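Local coordinates for protein alginate lyase (Paenibacillus sp. FPU-7, PDB 6KFN) that cleaves alginate by beta-elimination, as a lyase with a right-handed parallel beta-helix fold, at residues G124-T138 and A165-V179. Numbering follows the deposited sequence.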
# COMPACT_ATOMS: atom_id res chain seq x y z
N GLY A 124 -9.22 1.57 11.09
CA GLY A 124 -9.07 2.96 11.51
C GLY A 124 -7.67 3.53 11.37
O GLY A 124 -7.46 4.68 11.74
N SER A 125 -6.72 2.77 10.84
CA SER A 125 -5.34 3.24 10.73
C SER A 125 -5.27 4.46 9.84
O SER A 125 -5.60 4.37 8.65
CB SER A 125 -4.47 2.14 10.12
OG SER A 125 -4.30 1.05 11.00
N SER A 126 -4.84 5.60 10.40
CA SER A 126 -4.94 6.89 9.75
C SER A 126 -3.65 7.69 9.88
O SER A 126 -2.83 7.49 10.77
CB SER A 126 -6.11 7.67 10.34
OG SER A 126 -7.35 7.02 10.13
N ASP A 127 -3.52 8.67 8.97
CA ASP A 127 -2.41 9.62 9.05
C ASP A 127 -1.06 8.93 8.96
O ASP A 127 -0.08 9.37 9.56
CB ASP A 127 -2.49 10.52 10.30
CG ASP A 127 -3.81 11.25 10.34
OD1 ASP A 127 -4.03 12.12 9.45
OD2 ASP A 127 -4.64 10.97 11.24
N ASN A 128 -1.00 7.85 8.18
CA ASN A 128 0.24 7.11 7.95
C ASN A 128 0.80 7.48 6.58
O ASN A 128 0.11 8.05 5.74
CB ASN A 128 -0.03 5.62 8.00
CG ASN A 128 -0.70 5.21 9.31
OD1 ASN A 128 -0.07 5.31 10.37
ND2 ASN A 128 -1.93 4.74 9.25
N ILE A 129 2.07 7.13 6.36
CA ILE A 129 2.69 7.32 5.05
C ILE A 129 3.56 6.11 4.73
O ILE A 129 4.26 5.61 5.60
CB ILE A 129 3.49 8.63 4.96
CG1 ILE A 129 4.03 8.87 3.54
CG2 ILE A 129 4.56 8.74 6.01
CD1 ILE A 129 4.39 10.29 3.27
N ILE A 130 3.51 5.70 3.48
CA ILE A 130 4.52 4.83 2.90
C ILE A 130 5.15 5.59 1.74
O ILE A 130 4.45 6.06 0.84
CB ILE A 130 4.00 3.44 2.52
CG1 ILE A 130 5.15 2.60 1.96
CG2 ILE A 130 2.80 3.47 1.59
CD1 ILE A 130 4.87 1.12 1.88
N ARG A 131 6.48 5.72 1.78
CA ARG A 131 7.20 6.48 0.80
C ARG A 131 8.46 5.75 0.37
O ARG A 131 9.02 4.94 1.11
CB ARG A 131 7.51 7.88 1.29
CG ARG A 131 8.44 7.96 2.45
CD ARG A 131 9.06 9.34 2.53
NE ARG A 131 8.24 10.22 3.33
CZ ARG A 131 8.30 10.24 4.64
NH1 ARG A 131 9.11 9.43 5.28
NH2 ARG A 131 7.52 11.05 5.31
N ASN A 132 8.91 6.05 -0.83
CA ASN A 132 10.24 5.64 -1.29
C ASN A 132 10.44 4.13 -1.10
O ASN A 132 11.45 3.69 -0.56
CB ASN A 132 11.34 6.41 -0.56
CG ASN A 132 11.18 7.89 -0.66
OD1 ASN A 132 10.73 8.40 -1.69
ND2 ASN A 132 11.54 8.61 0.41
N SER A 133 9.46 3.36 -1.54
CA SER A 133 9.42 1.93 -1.31
C SER A 133 9.04 1.22 -2.61
O SER A 133 8.50 1.83 -3.51
CB SER A 133 8.40 1.59 -0.20
OG SER A 133 8.81 2.12 1.06
N HIS A 134 9.29 -0.09 -2.65
CA HIS A 134 8.97 -0.93 -3.81
C HIS A 134 8.22 -2.14 -3.31
O HIS A 134 8.73 -2.88 -2.45
CB HIS A 134 10.24 -1.35 -4.53
CG HIS A 134 10.01 -2.12 -5.81
ND1 HIS A 134 11.02 -2.84 -6.41
CD2 HIS A 134 8.92 -2.28 -6.59
CE1 HIS A 134 10.55 -3.39 -7.52
NE2 HIS A 134 9.28 -3.08 -7.65
N ILE A 135 7.01 -2.38 -3.86
CA ILE A 135 6.19 -3.52 -3.56
C ILE A 135 6.03 -4.31 -4.85
O ILE A 135 5.63 -3.74 -5.87
CB ILE A 135 4.80 -3.10 -3.02
CG1 ILE A 135 4.94 -2.26 -1.75
CG2 ILE A 135 3.92 -4.30 -2.81
CD1 ILE A 135 3.69 -1.50 -1.37
N TYR A 136 6.33 -5.61 -4.82
CA TYR A 136 6.23 -6.43 -6.02
C TYR A 136 5.96 -7.87 -5.60
O TYR A 136 6.12 -8.24 -4.44
CB TYR A 136 7.50 -6.27 -6.91
CG TYR A 136 8.80 -6.69 -6.29
CD1 TYR A 136 9.52 -5.83 -5.46
CD2 TYR A 136 9.37 -7.92 -6.59
CE1 TYR A 136 10.75 -6.21 -4.92
CE2 TYR A 136 10.58 -8.30 -6.06
CZ TYR A 136 11.29 -7.45 -5.24
OH TYR A 136 12.50 -7.85 -4.74
N ASN A 137 5.53 -8.70 -6.56
CA ASN A 137 5.34 -10.13 -6.30
C ASN A 137 4.41 -10.38 -5.10
O ASN A 137 4.80 -10.96 -4.08
CB ASN A 137 6.67 -10.86 -6.11
CG ASN A 137 7.44 -10.95 -7.36
OD1 ASN A 137 7.04 -10.50 -8.41
ND2 ASN A 137 8.66 -11.49 -7.23
N THR A 138 3.16 -9.96 -5.28
CA THR A 138 2.08 -10.18 -4.30
C THR A 138 1.03 -11.08 -4.91
O THR A 138 1.00 -11.30 -6.12
CB THR A 138 1.45 -8.85 -3.87
OG1 THR A 138 0.93 -8.21 -5.02
CG2 THR A 138 2.46 -7.91 -3.22
N ALA A 165 -9.93 4.30 7.71
CA ALA A 165 -8.48 4.30 7.54
C ALA A 165 -8.17 5.48 6.63
O ALA A 165 -8.13 5.37 5.40
CB ALA A 165 -8.03 2.97 6.93
N ASP A 166 -8.00 6.66 7.26
CA ASP A 166 -8.13 7.94 6.60
C ASP A 166 -6.80 8.68 6.49
O ASP A 166 -5.90 8.54 7.33
CB ASP A 166 -9.13 8.81 7.34
CG ASP A 166 -10.60 8.29 7.19
OD1 ASP A 166 -10.85 7.36 6.40
OD2 ASP A 166 -11.50 8.82 7.87
N ARG A 167 -6.71 9.53 5.46
CA ARG A 167 -5.59 10.44 5.29
C ARG A 167 -4.25 9.72 5.20
O ARG A 167 -3.21 10.26 5.56
CB ARG A 167 -5.57 11.55 6.37
CG ARG A 167 -6.85 12.36 6.41
CD ARG A 167 -6.86 13.34 7.62
NE ARG A 167 -6.78 12.65 8.88
CZ ARG A 167 -7.73 11.95 9.47
NH1 ARG A 167 -8.99 12.05 9.07
NH2 ARG A 167 -7.45 11.17 10.49
N ASN A 168 -4.26 8.49 4.67
CA ASN A 168 -3.02 7.78 4.43
C ASN A 168 -2.43 8.21 3.10
O ASN A 168 -3.13 8.49 2.14
CB ASN A 168 -3.27 6.27 4.46
CG ASN A 168 -3.70 5.82 5.84
OD1 ASN A 168 -2.97 6.04 6.81
ND2 ASN A 168 -4.87 5.19 5.95
N VAL A 169 -1.09 8.29 3.09
CA VAL A 169 -0.33 8.82 1.97
C VAL A 169 0.59 7.74 1.42
O VAL A 169 1.32 7.09 2.17
CB VAL A 169 0.46 10.06 2.39
CG1 VAL A 169 1.32 10.59 1.25
CG2 VAL A 169 -0.48 11.16 2.92
N ILE A 170 0.59 7.62 0.09
CA ILE A 170 1.43 6.73 -0.67
C ILE A 170 2.23 7.64 -1.60
O ILE A 170 1.64 8.28 -2.47
CB ILE A 170 0.58 5.73 -1.46
CG1 ILE A 170 -0.25 4.83 -0.50
CG2 ILE A 170 1.45 4.92 -2.42
CD1 ILE A 170 -1.49 4.30 -1.04
N SER A 171 3.55 7.78 -1.37
CA SER A 171 4.33 8.83 -2.01
C SER A 171 5.65 8.29 -2.53
O SER A 171 6.46 7.78 -1.76
CB SER A 171 4.59 9.96 -1.01
OG SER A 171 5.31 10.98 -1.59
N GLY A 172 5.89 8.39 -3.83
CA GLY A 172 7.17 7.95 -4.35
C GLY A 172 7.37 6.45 -4.24
O GLY A 172 8.49 6.00 -3.93
N VAL A 173 6.33 5.67 -4.45
CA VAL A 173 6.39 4.22 -4.37
C VAL A 173 6.39 3.62 -5.76
O VAL A 173 5.71 4.11 -6.65
CB VAL A 173 5.22 3.68 -3.48
CG1 VAL A 173 5.16 2.15 -3.33
CG2 VAL A 173 5.33 4.30 -2.07
N ARG A 174 7.10 2.53 -5.92
CA ARG A 174 7.05 1.72 -7.13
C ARG A 174 6.27 0.46 -6.80
O ARG A 174 6.57 -0.20 -5.81
CB ARG A 174 8.46 1.32 -7.55
CG ARG A 174 8.53 0.70 -8.93
CD ARG A 174 10.00 0.41 -9.26
NE ARG A 174 10.64 1.63 -9.69
CZ ARG A 174 10.55 2.15 -10.91
NH1 ARG A 174 9.89 1.52 -11.88
NH2 ARG A 174 11.12 3.31 -11.18
N ILE A 175 5.26 0.16 -7.60
CA ILE A 175 4.42 -0.99 -7.37
C ILE A 175 4.44 -1.83 -8.65
O ILE A 175 4.29 -1.29 -9.74
CB ILE A 175 2.99 -0.64 -6.94
CG1 ILE A 175 3.03 0.38 -5.80
CG2 ILE A 175 2.22 -1.89 -6.55
CD1 ILE A 175 1.68 0.92 -5.38
N GLY A 176 4.64 -3.14 -8.48
CA GLY A 176 4.82 -4.04 -9.59
C GLY A 176 6.29 -4.24 -9.90
O GLY A 176 7.15 -3.53 -9.35
N PRO A 177 6.62 -5.17 -10.78
CA PRO A 177 5.71 -6.10 -11.44
C PRO A 177 5.28 -7.20 -10.46
O PRO A 177 5.66 -7.23 -9.30
CB PRO A 177 6.55 -6.63 -12.58
CG PRO A 177 7.94 -6.74 -11.96
CD PRO A 177 8.03 -5.49 -11.08
N GLY A 178 4.46 -8.14 -10.97
CA GLY A 178 4.08 -9.28 -10.16
C GLY A 178 3.09 -9.01 -9.06
O GLY A 178 2.89 -9.86 -8.21
N VAL A 179 2.48 -7.82 -9.06
CA VAL A 179 1.38 -7.52 -8.16
C VAL A 179 0.11 -7.99 -8.85
O VAL A 179 -0.26 -7.53 -9.94
CB VAL A 179 1.38 -6.03 -7.80
CG1 VAL A 179 0.09 -5.64 -7.09
CG2 VAL A 179 2.60 -5.74 -6.94
O HOH W 1 -0.14 10.87 6.38
O HOH W 2 7.30 11.56 0.50
O HOH W 3 10.94 7.67 -4.46
O HOH W 4 10.54 4.19 -5.08
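Asn168 OD1 accepts two hydrogen bonds from Asn128, one from its backbone N and one from its side-chain ND2, each 3.0 Å long. The two amides lie side by side, their planes 7° apart, as in the asparagine ladders of parallel beta-helices; residues 124-138 and 165-179 belong to successive coils of a right-handed one. Asn168 ND2 extends the link, giving a nearly straight bond of 2.9 Å to Ser125 O, while Asn128 is itself held by the preceding coil, OD1 by Val104 N and ND2 by Ala101 O. Next to this buried ladder, Arg167 grips Asp127 in a two-pronged salt bridge, NE to OD1 and NH2 to OD2, on the syn side but tilted out of the carboxylate plane. Strands 129-131 and 169-171 run parallel, their axes 8° apart, joined by bonds such as Ile130 N to Val169 O. Inside the helix Ile130 meets Val119, and Ile170 meets Ile149 and Ile184, all of the facing sheet; outside, Ile129 CD1 rests on Val169 CG1 (3.7 Å). Arg174 CD makes a CH-pi contact over one face of the His134 ring, and Tyr136 CD1 covers the other. With CG anti to the backbone N (chi1 -175°), the ring extends alongside Arg174, and NE2 donates in the ring plane to Gly176 O at 2.8 Å.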